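Local coordinates for uncharacterized protein (Bordetella bronchiseptica, PDB 4XG0) that probably acts as a kinase of acid-sugar catabolism in the DUF1537 family, pairing a sugar-binding N-terminal domain with a nucleotide-binding C-terminal domain, at residues Pro287-Leu292 / Leu321-Arg326; Gly351-Val356 / Ala419-Arg424; Glu380-Val385 / Gln410-Arg415. All blocks are in the same frame, centred on the assembly; numbering follows the deposited sequence.

Contact 1. Residues Pro287-Leu292 / Leu321-Arg326; sequences PTLAQL and LAPEGR
Two leucines turn different ways about chi1 to meet Pro323: Leu289 sets its CG beside its own backbone N (chi1 -78°), whereas Leu292 swings its CG opposite the backbone N (chi1 179°). The first reaches along the 321-326 loop, and the second is directed toward the proline ring. CD2 of Leu292 lies 3.9 Å from CD of Pro323, the two side chains running at a slant to each other, and CD2 of Leu289 comes equally close to CG of the same ring. The branched end of Leu289 then passes on to the backbone, with CD2 3.5 Å from Glu324 O and CD1 just as near to Arg326 O, so a flexible apolar chain fits against a bend that offers mainly carbonyls. Gly325, between them, has a positive phi, a backbone shape that suits glycine.

The proline ring also presses on the polypeptide itself: Pro323 CG is 3.2 Å from Pro287 O. A compact, rigid ring suits this place, its CG and CD touching both Pro287 O and the leucines. No direct hydrogen bond joins the segments. Instead a water donates to both Pro287 O, at 2.8 Å, and Leu321 O, tying the two segments at the end of strand 317-321.

Beyond the segments, Val335 of helix 334-349 touches both leucines and continues the apolar packing, while the guanidinium of Arg326 turns to Leu330 O.

Helix 289-292 starts with Thr288 as N-cap. Gln291 N donates to Thr288 OG1 over 3.1 Å, and Thr288 N returns a bond of 3.0 Å to Gln291 OE1, the donor tilted 24° from the amide carbonyl plane. This reciprocal pair is a capping box, here starting a short helix that packs on the loop following strand 317-321.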
ATOM      1  N   PRO A 287      25.778  18.101  -2.939  1.00 29.73           N
ATOM      2  CA  PRO A 287      26.810  19.130  -2.810  1.00 27.55           C
ATOM      3  C   PRO A 287      28.228  18.621  -3.002  1.00 28.66           C
ATOM      4  O   PRO A 287      28.500  17.452  -2.800  1.00 31.44           O
ATOM      5  CB  PRO A 287      26.635  19.598  -1.356  1.00 26.86           C
ATOM      6  CG  PRO A 287      26.158  18.405  -0.637  1.00 27.01           C
ATOM      7  CD  PRO A 287      25.243  17.681  -1.632  1.00 32.73           C
ATOM      8  N   THR A 288      29.123  19.524  -3.379  1.00 32.38           N
ATOM      9  CA  THR A 288      30.542  19.244  -3.378  1.00 34.16           C
ATOM     10  C   THR A 288      31.031  19.297  -1.941  1.00 38.62           C
ATOM     11  O   THR A 288      30.288  19.697  -1.049  1.00 35.18           O
ATOM     12  CB  THR A 288      31.309  20.311  -4.153  1.00 37.55           C
ATOM     13  OG1 THR A 288      31.196  21.554  -3.455  1.00 34.07           O
ATOM     14  CG2 THR A 288      30.733  20.467  -5.531  1.00 34.85           C
ATOM     15  N   LEU A 289      32.282  18.907  -1.723  1.00 36.08           N
ATOM     16  CA  LEU A 289      32.864  18.916  -0.397  1.00 37.11           C
ATOM     17  C   LEU A 289      32.816  20.314   0.188  1.00 39.57           C
ATOM     18  O   LEU A 289      32.507  20.492   1.365  1.00 42.95           O
ATOM     19  CB  LEU A 289      34.317  18.479  -0.465  1.00 40.40           C
ATOM     20  CG  LEU A 289      34.530  16.977  -0.594  1.00 38.10           C
ATOM     21  CD1 LEU A 289      36.013  16.732  -0.765  1.00 39.49           C
ATOM     22  CD2 LEU A 289      33.990  16.301   0.654  1.00 35.20           C
ATOM     23  N   ALA A 290      33.152  21.301  -0.633  1.00 35.67           N
ATOM     24  CA  ALA A 290      33.124  22.688  -0.182  1.00 40.50           C
ATOM     25  C   ALA A 290      31.698  23.115   0.186  1.00 40.18           C
ATOM     26  O   ALA A 290      31.480  23.752   1.220  1.00 36.52           O
ATOM     27  CB  ALA A 290      33.680  23.592  -1.247  1.00 36.33           C
ATOM     28  N   GLN A 291      30.724  22.758  -0.643  1.00 39.59           N
ATOM     29  CA  GLN A 291      29.328  23.138  -0.367  1.00 37.70           C
ATOM     30  C   GLN A 291      28.767  22.464   0.878  1.00 31.04           C
ATOM     31  O   GLN A 291      28.050  23.095   1.675  1.00 34.63           O
ATOM     32  CB  GLN A 291      28.442  22.836  -1.584  1.00 42.92           C
ATOM     33  CG  GLN A 291      28.756  23.712  -2.809  1.00 43.09           C
ATOM     34  CD  GLN A 291      28.060  23.234  -4.082  1.00 45.16           C
ATOM     35  OE1 GLN A 291      27.773  22.044  -4.251  1.00 34.17           O
ATOM     36  NE2 GLN A 291      27.769  24.169  -4.972  1.00 50.62           N
ATOM     37  N   LEU A 292      29.070  21.181   1.051  1.00 30.30           N
ATOM     38  CA  LEU A 292      28.605  20.444   2.205  1.00 27.19           C
ATOM     39  C   LEU A 292      29.034  21.125   3.533  1.00 27.62           C
ATOM     40  O   LEU A 292      28.269  21.103   4.505  1.00 28.82           O
ATOM     41  CB  LEU A 292      29.088  19.005   2.130  1.00 26.51           C
ATOM     42  CG  LEU A 292      28.687  18.123   3.295  1.00 28.12           C
ATOM     43  CD1 LEU A 292      27.193  18.173   3.568  1.00 28.02           C
ATOM     44  CD2 LEU A 292      29.153  16.711   2.962  1.00 32.65           C
ATOM     45  N   LEU A 321      22.836  13.429  -0.947  1.00 26.18           N
ATOM     46  CA  LEU A 321      23.873  12.589  -1.518  1.00 25.90           C
ATOM     47  C   LEU A 321      25.284  13.076  -1.142  1.00 30.72           C
ATOM     48  O   LEU A 321      25.673  14.198  -1.473  1.00 26.54           O
ATOM     49  CB  LEU A 321      23.707  12.573  -3.036  1.00 27.31           C
ATOM     50  CG  LEU A 321      24.649  11.642  -3.816  1.00 29.94           C
ATOM     51  CD1 LEU A 321      24.535  10.222  -3.266  1.00 30.51           C
ATOM     52  CD2 LEU A 321      24.332  11.706  -5.312  1.00 34.35           C
ATOM     53  N   ALA A 322      26.056  12.220  -0.472  1.00 25.99           N
ATOM     54  CA  ALA A 322      27.404  12.582  -0.035  1.00 29.90           C
ATOM     55  C   ALA A 322      28.356  12.673  -1.200  1.00 34.91           C
ATOM     56  O   ALA A 322      28.305  11.843  -2.084  1.00 34.83           O
ATOM     57  CB  ALA A 322      27.931  11.559   0.940  1.00 36.45           C
ATOM     58  N   PRO A 323      29.239  13.677  -1.201  1.00 29.65           N
ATOM     59  CA  PRO A 323      30.385  13.572  -2.109  1.00 30.27           C
ATOM     60  C   PRO A 323      31.485  12.715  -1.466  1.00 34.15           C
ATOM     61  O   PRO A 323      31.509  12.517  -0.242  1.00 35.14           O
ATOM     62  CB  PRO A 323      30.827  15.021  -2.256  1.00 31.72           C
ATOM     63  CG  PRO A 323      30.477  15.645  -0.990  1.00 33.04           C
ATOM     64  CD  PRO A 323      29.213  14.976  -0.504  1.00 27.20           C
ATOM     65  N   GLU A 324      32.388  12.211  -2.292  1.00 39.54           N
ATOM     66  CA  GLU A 324      33.544  11.471  -1.817  1.00 36.85           C
ATOM     67  C   GLU A 324      34.514  12.386  -1.067  1.00 35.94           C
ATOM     68  O   GLU A 324      34.613  13.575  -1.370  1.00 38.77           O
ATOM     69  CB  GLU A 324      34.247  10.817  -3.020  1.00 49.78           C
ATOM     70  CG  GLU A 324      35.430   9.928  -2.666  1.00 56.57           C
ATOM     71  CD  GLU A 324      35.540   8.695  -3.571  1.00 70.49           C
ATOM     72  OE1 GLU A 324      34.671   8.494  -4.458  1.00 70.04           O
ATOM     73  OE2 GLU A 324      36.503   7.918  -3.384  1.00 76.20           O
ATOM     74  N   GLY A 325      35.213  11.822  -0.083  1.00 36.05           N
ATOM     75  CA  GLY A 325      36.276  12.515   0.619  1.00 37.51           C
ATOM     76  C   GLY A 325      35.923  13.010   2.013  1.00 35.35           C
ATOM     77  O   GLY A 325      35.074  12.449   2.717  1.00 36.75           O
ATOM     78  N   ARG A 326      36.613  14.058   2.425  1.00 31.72           N
ATOM     79  CA  ARG A 326      36.360  14.651   3.730  1.00 37.65           C
ATOM     80  C   ARG A 326      36.247  16.153   3.574  1.00 39.13           C
ATOM     81  O   ARG A 326      36.822  16.731   2.653  1.00 36.78           O
ATOM     82  CB  ARG A 326      37.503  14.316   4.691  1.00 40.18           C
ATOM     83  CG  ARG A 326      38.855  14.822   4.221  1.00 49.69           C
ATOM     84  CD  ARG A 326      39.854  14.830   5.357  1.00 49.55           C
ATOM     85  NE  ARG A 326      40.308  13.483   5.680  1.00 56.45           N
ATOM     86  CZ  ARG A 326      40.849  13.136   6.844  1.00 61.38           C
ATOM     87  NH1 ARG A 326      41.241  11.885   7.041  1.00 62.92           N
ATOM     88  NH2 ARG A 326      40.999  14.032   7.812  1.00 53.35           N
TER
HETATM   89  O   HOH W   1      27.275  14.996  -3.435  1.00 26.92           O

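Contact 2. Residues Gly351-Val356 / Ala419-Arg424; sequences GAAGVV and AIRERR
The guanidinium of Arg421 has the methyl of Ala353 over one face, CB standing 4.1 Å from NH2. That same NH2 forms a salt bridge with Asp316, so the group keeps its charged partner while its flat surface lies against an apolar one. A long, extended side chain such as arginine's suits the end of a packed helix, where the shaft can cover Val259 and the charge can still find a carboxylate.

Ile420 carries most of the packing. Its CG2, opposite the backbone N about chi1 (-75° for CG1), settles 3.5 Å from Ala353 O and 4.1 Å from Gly354 CA. The longer branch reaches further along the strand, its CD1 meeting CG2 of Val356 at 3.7 Å and Val355 O at 3.8 Å. Two branches of unequal length thus follow the strand over several residues. Gly354 suits its place because a CB there would run into Ile420 CG2.

Helix 412-421 accordingly packs by its last turn on Ala353-Val356. Strands 259-263 and 399-403 flank strand 354-358 in the mixed sheet, and Val259, Val401, Pro399 and Leu387 complete the apolar surroundings of Ile420, Val356 and Arg421.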
ATOM      1  N   GLY A 351       9.662  18.204   9.142  1.00 26.49           N
ATOM      2  CA  GLY A 351       8.917  16.973   9.294  1.00 26.22           C
ATOM      3  C   GLY A 351       9.288  16.033   8.165  1.00 25.20           C
ATOM      4  O   GLY A 351       9.836  16.464   7.159  1.00 23.79           O
ATOM      5  N   ALA A 352       9.018  14.746   8.371  1.00 22.32           N
ATOM      6  CA  ALA A 352       9.291  13.720   7.381  1.00 19.22           C
ATOM      7  C   ALA A 352       8.451  12.522   7.736  1.00 20.76           C
ATOM      8  O   ALA A 352       8.125  12.279   8.912  1.00 20.75           O
ATOM      9  CB  ALA A 352      10.784  13.355   7.359  1.00 23.81           C
ATOM     10  N   ALA A 353       8.079  11.772   6.711  1.00 19.25           N
ATOM     11  CA  ALA A 353       7.382  10.534   6.897  1.00 16.14           C
ATOM     12  C   ALA A 353       8.277   9.436   7.446  1.00 17.65           C
ATOM     13  O   ALA A 353       7.786   8.473   8.019  1.00 17.73           O
ATOM     14  CB  ALA A 353       6.778  10.088   5.549  1.00 16.84           C
ATOM     15  N   GLY A 354       9.587   9.602   7.260  1.00 18.60           N
ATOM     16  CA  GLY A 354      10.609   8.664   7.690  1.00 14.03           C
ATOM     17  C   GLY A 354      11.956   9.009   7.073  1.00 15.15           C
ATOM     18  O   GLY A 354      12.065   9.942   6.262  1.00 17.19           O
ATOM     19  N   VAL A 355      12.970   8.250   7.474  0.52 17.17           N
ATOM     20  CA  VAL A 355      14.323   8.391   6.987  0.52 17.39           C
ATOM     21  C   VAL A 355      14.847   7.048   6.542  0.52 17.12           C
ATOM     22  O   VAL A 355      14.565   6.017   7.156  0.52 19.21           O
ATOM     23  CB  VAL A 355      15.263   8.934   8.076  0.52 21.50           C
ATOM     24  CG1 VAL A 355      16.689   9.119   7.508  0.52 18.05           C
ATOM     25  CG2 VAL A 355      14.739  10.209   8.592  0.52 29.86           C
ATOM     26  N   VAL A 356      15.596   7.066   5.447  1.00 18.68           N
ATOM     27  CA  VAL A 356      16.311   5.904   4.974  1.00 17.82           C
ATOM     28  C   VAL A 356      17.800   6.282   4.952  1.00 19.22           C
ATOM     29  O   VAL A 356      18.179   7.365   4.474  1.00 20.76           O
ATOM     30  CB  VAL A 356      15.879   5.524   3.527  1.00 18.95           C
ATOM     31  CG1 VAL A 356      16.655   4.335   3.049  1.00 18.62           C
ATOM     32  CG2 VAL A 356      14.402   5.256   3.450  1.00 20.08           C
ATOM     33  N   ALA A 419       8.229   1.617   1.149  1.00 19.99           N
ATOM     34  CA  ALA A 419       7.905   0.751   2.286  1.00 18.70           C
ATOM     35  C   ALA A 419       7.477   1.562   3.476  1.00 18.42           C
ATOM     36  O   ALA A 419       6.596   1.143   4.220  1.00 19.23           O
ATOM     37  CB  ALA A 419       9.063  -0.083   2.649  1.00 18.69           C
ATOM     38  N   ILE A 420       8.118   2.707   3.663  1.00 14.68           N
ATOM     39  CA  ILE A 420       7.782   3.556   4.819  1.00 14.67           C
ATOM     40  C   ILE A 420       6.384   4.115   4.588  1.00 15.63           C
ATOM     41  O   ILE A 420       5.520   4.092   5.468  1.00 18.58           O
ATOM     42  CB  ILE A 420       8.792   4.692   5.007  1.00 17.82           C
ATOM     43  CG1 ILE A 420      10.112   4.161   5.599  1.00 16.93           C
ATOM     44  CG2 ILE A 420       8.231   5.756   5.938  1.00 16.50           C
ATOM     45  CD1 ILE A 420      11.290   5.142   5.494  1.00 19.33           C
ATOM     46  N   ARG A 421       6.153   4.623   3.384  1.00 19.39           N
ATOM     47  CA  ARG A 421       4.888   5.277   3.101  1.00 20.82           C
ATOM     48  C   ARG A 421       3.739   4.293   3.227  1.00 18.37           C
ATOM     49  O   ARG A 421       2.684   4.629   3.712  1.00 22.62           O
ATOM     50  CB  ARG A 421       4.893   5.834   1.691  1.00 20.68           C
ATOM     51  CG  ARG A 421       5.907   6.887   1.495  1.00 24.95           C
ATOM     52  CD  ARG A 421       5.656   7.721   0.272  1.00 32.39           C
ATOM     53  NE  ARG A 421       6.199   9.016   0.608  1.00 56.19           N
ATOM     54  CZ  ARG A 421       5.531   9.943   1.281  1.00 49.29           C
ATOM     55  NH1 ARG A 421       4.257   9.759   1.615  1.00 56.68           N
ATOM     56  NH2 ARG A 421       6.130  11.067   1.581  1.00 40.43           N
ATOM     57  N   GLU A 422       3.972   3.064   2.765  1.00 20.32           N
ATOM     58  CA  GLU A 422       2.911   2.082   2.621  1.00 20.51           C
ATOM     59  C   GLU A 422       2.693   1.183   3.826  1.00 16.79           C
ATOM     60  O   GLU A 422       2.050   0.158   3.729  1.00 17.55           O
ATOM     61  CB  GLU A 422       3.176   1.252   1.383  1.00 20.61           C
ATOM     62  CG  GLU A 422       3.048   2.103   0.136  1.00 23.22           C
ATOM     63  CD  GLU A 422       3.130   1.301  -1.144  1.00 22.91           C
ATOM     64  OE1 GLU A 422       3.682   0.173  -1.140  1.00 27.09           O
ATOM     65  OE2 GLU A 422       2.668   1.848  -2.154  1.00 31.01           O
ATOM     66  N   ARG A 423       3.284   1.570   4.959  1.00 17.04           N
ATOM     67  CA  ARG A 423       3.039   0.906   6.220  1.00 19.87           C
ATOM     68  C   ARG A 423       2.230   1.821   7.110  1.00 18.15           C
ATOM     69  O   ARG A 423       2.484   3.022   7.147  1.00 20.32           O
ATOM     70  CB  ARG A 423       4.355   0.564   6.904  1.00 21.03           C
ATOM     71  CG  ARG A 423       4.197   0.045   8.307  1.00 26.45           C
ATOM     72  CD  ARG A 423       5.403  -0.726   8.762  1.00 36.92           C
ATOM     73  NE  ARG A 423       5.506  -1.966   8.007  1.00 41.10           N
ATOM     74  CZ  ARG A 423       4.986  -3.129   8.399  1.00 41.50           C
ATOM     75  NH1 ARG A 423       5.124  -4.191   7.625  1.00 43.85           N
ATOM     76  NH2 ARG A 423       4.335  -3.235   9.554  1.00 31.84           N
ATOM     77  N   ARG A 424       1.279   1.227   7.805  1.00 17.66           N
ATOM     78  CA  ARG A 424       0.489   1.912   8.817  1.00 17.75           C
ATOM     79  C   ARG A 424       1.286   1.841  10.118  1.00 20.95           C
ATOM     80  O   ARG A 424       1.644   0.752  10.579  1.00 20.25           O
ATOM     81  CB  ARG A 424      -0.850   1.241   8.989  1.00 20.34           C
ATOM     82  CG  ARG A 424      -1.730   1.950  10.000  1.00 24.61           C
ATOM     83  CD  ARG A 424      -2.078   3.354   9.509  1.00 23.56           C
ATOM     84  NE  ARG A 424      -3.016   3.990  10.436  1.00 31.94           N
ATOM     85  CZ  ARG A 424      -2.910   5.228  10.907  1.00 33.39           C
ATOM     86  NH1 ARG A 424      -1.892   6.009  10.574  1.00 27.87           N
ATOM     87  NH2 ARG A 424      -3.843   5.687  11.747  1.00 39.15           N
TER

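Contact 3. Residues Glu380-Val385 / Gln410-Arg415; sequences EVTGGV and QDVLIR. With SO4 (sulfate ion), chain E.
A type II beta turn, Thr382 to Val385, links the antiparallel strands 374-380 and 385-391 and packs against the first turn of helix 412-421. Val381, where the chain turns a corner just before it, points at the helix: CG1 lies 3.8 Å from Arg415 O and 4.0 Å from Arg415 CB. At the last residue of the turn, CG2 of Val385 meets CG2 of Val412 at 4.2 Å, the two side chains slanting past each other. Beta-branched valines suit this interface, giving compact apolar surfaces near the backbone.

Val385 N to Thr382 O, 2.8 Å, closes the turn, while a bond from Val381 N to Val385 O pairs the residue just before the turn with its last. Gly384, with a positive phi, takes the third position of the type II turn, which favours glycine. This is the hairpin at the sheet edge, with Lys403 and Val401 of strand 399-403 behind Val385.

Outward, Arg415 and Thr382 meet a sulfate ion, probably from the crystallisation liquor. The arginine chain bends at chi3 (63°), bringing its guanidinium over to the anion. NH2 donates to sulfate O2 at 3.2 Å in a straight line (180°), with O2 in the plane at the guanidinium's edge, and NH1 reaches O4 at 3.3 Å (166°), two neighbouring donors suiting an anion with several oxygens. Thr382 OG1, 3.2 Å from O2, is a further possible donor, though its proton could serve another acceptor.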
ATOM      1  N   GLU A 380      10.704  -5.412   7.516  1.00 24.25           N
ATOM      2  CA  GLU A 380      11.821  -5.086   6.635  1.00 23.72           C
ATOM      3  C   GLU A 380      11.377  -4.776   5.218  1.00 33.36           C
ATOM      4  O   GLU A 380      10.302  -5.207   4.785  1.00 33.81           O
ATOM      5  CB  GLU A 380      12.793  -6.243   6.592  1.00 29.18           C
ATOM      6  CG  GLU A 380      12.196  -7.464   5.976  1.00 34.65           C
ATOM      7  CD  GLU A 380      13.102  -8.655   6.097  1.00 31.26           C
ATOM      8  OE1 GLU A 380      14.035  -8.593   6.937  1.00 30.81           O
ATOM      9  OE2 GLU A 380      12.881  -9.640   5.350  1.00 34.01           O
ATOM     10  N   VAL A 381      12.216  -4.034   4.499  1.00 25.47           N
ATOM     11  CA  VAL A 381      11.946  -3.742   3.091  1.00 25.90           C
ATOM     12  C   VAL A 381      12.253  -5.011   2.310  1.00 22.10           C
ATOM     13  O   VAL A 381      11.480  -5.460   1.424  1.00 26.04           O
ATOM     14  CB  VAL A 381      12.808  -2.558   2.590  1.00 23.93           C
ATOM     15  CG1 VAL A 381      12.424  -2.159   1.168  1.00 23.62           C
ATOM     16  CG2 VAL A 381      12.675  -1.352   3.484  1.00 27.45           C
ATOM     17  N   THR A 382      13.395  -5.599   2.664  1.00 25.26           N
ATOM     18  CA  THR A 382      13.872  -6.882   2.158  1.00 29.94           C
ATOM     19  C   THR A 382      14.948  -7.356   3.160  1.00 30.74           C
ATOM     20  O   THR A 382      15.400  -6.572   3.985  1.00 26.03           O
ATOM     21  CB  THR A 382      14.429  -6.726   0.728  1.00 36.12           C
ATOM     22  OG1 THR A 382      14.830  -8.003   0.220  1.00 40.98           O
ATOM     23  CG2 THR A 382      15.596  -5.772   0.697  1.00 29.16           C
ATOM     24  N   GLY A 383      15.366  -8.617   3.117  1.00 38.76           N
ATOM     25  CA  GLY A 383      16.315  -9.102   4.108  1.00 43.43           C
ATOM     26  C   GLY A 383      17.619  -8.308   4.161  1.00 39.57           C
ATOM     27  O   GLY A 383      18.316  -8.201   3.162  1.00 42.14           O
ATOM     28  N   GLY A 384      17.955  -7.749   5.324  1.00 35.73           N
ATOM     29  CA  GLY A 384      19.140  -6.899   5.430  1.00 35.68           C
ATOM     30  C   GLY A 384      18.839  -5.414   5.287  1.00 30.05           C
ATOM     31  O   GLY A 384      19.713  -4.566   5.470  1.00 29.39           O
ATOM     32  N   VAL A 385      17.580  -5.096   4.990  1.00 28.18           N
ATOM     33  CA  VAL A 385      17.134  -3.719   4.914  1.00 23.91           C
ATOM     34  C   VAL A 385      15.951  -3.552   5.902  1.00 19.45           C
ATOM     35  O   VAL A 385      14.761  -3.599   5.533  1.00 20.14           O
ATOM     36  CB  VAL A 385      16.709  -3.370   3.479  1.00 24.16           C
ATOM     37  CG1 VAL A 385      16.363  -1.883   3.360  1.00 25.55           C
ATOM     38  CG2 VAL A 385      17.855  -3.718   2.479  1.00 24.75           C
ATOM     39  N   GLN A 410      19.423  -2.163  -7.582  1.00 25.74           N
ATOM     40  CA  GLN A 410      19.371  -0.757  -7.968  1.00 27.59           C
ATOM     41  C   GLN A 410      18.169   0.023  -7.422  1.00 22.91           C
ATOM     42  O   GLN A 410      18.304   1.199  -7.069  1.00 22.00           O
ATOM     43  CB  GLN A 410      19.374  -0.661  -9.497  1.00 34.50           C
ATOM     44  CG  GLN A 410      19.048   0.716  -9.987  1.00 36.12           C
ATOM     45  CD  GLN A 410      19.117   0.842 -11.477  1.00 35.46           C
ATOM     46  OE1 GLN A 410      20.212   0.949 -12.046  1.00 33.91           O
ATOM     47  NE2 GLN A 410      17.950   0.816 -12.138  1.00 31.36           N
ATOM     48  N   ASP A 411      16.995  -0.626  -7.376  1.00 21.71           N
ATOM     49  CA  ASP A 411      15.751   0.047  -6.945  1.00 20.88           C
ATOM     50  C   ASP A 411      15.526   0.020  -5.430  1.00 19.66           C
ATOM     51  O   ASP A 411      14.476   0.451  -4.962  1.00 19.85           O
ATOM     52  CB  ASP A 411      14.520  -0.552  -7.658  1.00 21.45           C
ATOM     53  CG  ASP A 411      14.197  -1.970  -7.204  1.00 24.14           C
ATOM     54  OD1 ASP A 411      15.018  -2.552  -6.452  1.00 23.81           O
ATOM     55  OD2 ASP A 411      13.164  -2.539  -7.674  1.00 27.41           O
ATOM     56  N   VAL A 412      16.532  -0.374  -4.659  1.00 22.14           N
ATOM     57  CA  VAL A 412      16.296  -0.632  -3.229  1.00 22.67           C
ATOM     58  C   VAL A 412      15.950   0.616  -2.420  1.00 21.02           C
ATOM     59  O   VAL A 412      15.166   0.516  -1.467  1.00 19.85           O
ATOM     60  CB  VAL A 412      17.440  -1.397  -2.554  1.00 19.48           C
ATOM     61  CG1 VAL A 412      18.659  -0.521  -2.374  1.00 22.72           C
ATOM     62  CG2 VAL A 412      16.964  -1.928  -1.193  1.00 25.11           C
ATOM     63  N   LEU A 413      16.463   1.791  -2.781  1.00 18.80           N
ATOM     64  CA  LEU A 413      16.119   2.991  -1.996  1.00 17.62           C
ATOM     65  C   LEU A 413      14.704   3.465  -2.355  1.00 19.85           C
ATOM     66  O   LEU A 413      13.978   3.985  -1.504  1.00 19.82           O
ATOM     67  CB  LEU A 413      17.133   4.106  -2.170  1.00 20.78           C
ATOM     68  CG  LEU A 413      18.570   3.783  -1.740  1.00 21.69           C
ATOM     69  CD1 LEU A 413      19.514   4.912  -2.121  1.00 24.52           C
ATOM     70  CD2 LEU A 413      18.643   3.538  -0.268  1.00 20.43           C
ATOM     71  N   ILE A 414      14.325   3.284  -3.621  1.00 17.67           N
ATOM     72  CA  ILE A 414      12.968   3.570  -4.055  1.00 17.86           C
ATOM     73  C   ILE A 414      12.002   2.686  -3.264  1.00 20.29           C
ATOM     74  O   ILE A 414      11.008   3.164  -2.671  1.00 17.35           O
ATOM     75  CB  ILE A 414      12.817   3.323  -5.570  1.00 21.90           C
ATOM     76  CG1 ILE A 414      13.653   4.340  -6.333  1.00 23.01           C
ATOM     77  CG2 ILE A 414      11.373   3.417  -5.986  1.00 22.90           C
ATOM     78  CD1 ILE A 414      13.852   3.976  -7.791  1.00 24.66           C
ATOM     79  N   ARG A 415      12.313   1.410  -3.235  1.00 19.16           N
ATOM     80  CA  ARG A 415      11.510   0.447  -2.484  1.00 21.33           C
ATOM     81  C   ARG A 415      11.434   0.790  -0.990  1.00 22.25           C
ATOM     82  O   ARG A 415      10.392   0.621  -0.380  1.00 18.36           O
ATOM     83  CB  ARG A 415      12.040  -0.966  -2.669  1.00 18.53           C
ATOM     84  CG  ARG A 415      11.847  -1.523  -4.091  1.00 22.37           C
ATOM     85  CD  ARG A 415      12.351  -2.990  -4.190  1.00 29.94           C
ATOM     86  NE  ARG A 415      11.589  -3.898  -3.324  1.00 37.76           N
ATOM     87  CZ  ARG A 415      11.981  -5.117  -2.952  1.00 37.47           C
ATOM     88  NH1 ARG A 415      13.153  -5.604  -3.343  1.00 36.35           N
ATOM     89  NH2 ARG A 415      11.198  -5.858  -2.166  1.00 38.27           N
TER
HETATM   90  S   SO4 E 504      12.629  -9.420  -2.487  1.00 62.68           S
HETATM   91  O1  SO4 E 504      11.636  -9.285  -3.560  1.00 59.76           O
HETATM   92  O2  SO4 E 504      12.137  -8.760  -1.276  1.00 55.19           O
HETATM   93  O3  SO4 E 504      12.887 -10.840  -2.208  1.00 58.83           O
HETATM   94  O4  SO4 E 504      13.883  -8.774  -2.896  1.00 58.61           O

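In the fold
Contacts 2 and 3 hold opposite ends of helix 412-421 to the mixed sheet and touch each other, Ala419 CB packing on Val381 CG2 at 3.9 Å; contact 3 is nested inside the loop closed by contact 2. Contact 2 is the buried one, almost wholly apolar around Ile420, with a single arginine at its margin. Contact 3, about 13 Å away between centres, is partly buried, its arginine turned outward to a sulfate. Contact 1, the most peripheral and also only partly buried, has its centre about 26 Å from that of contact 2 and 25 Å from that of contact 3; it joins loop and short helix, combining leucine-proline packing with a water bridge and a capping box.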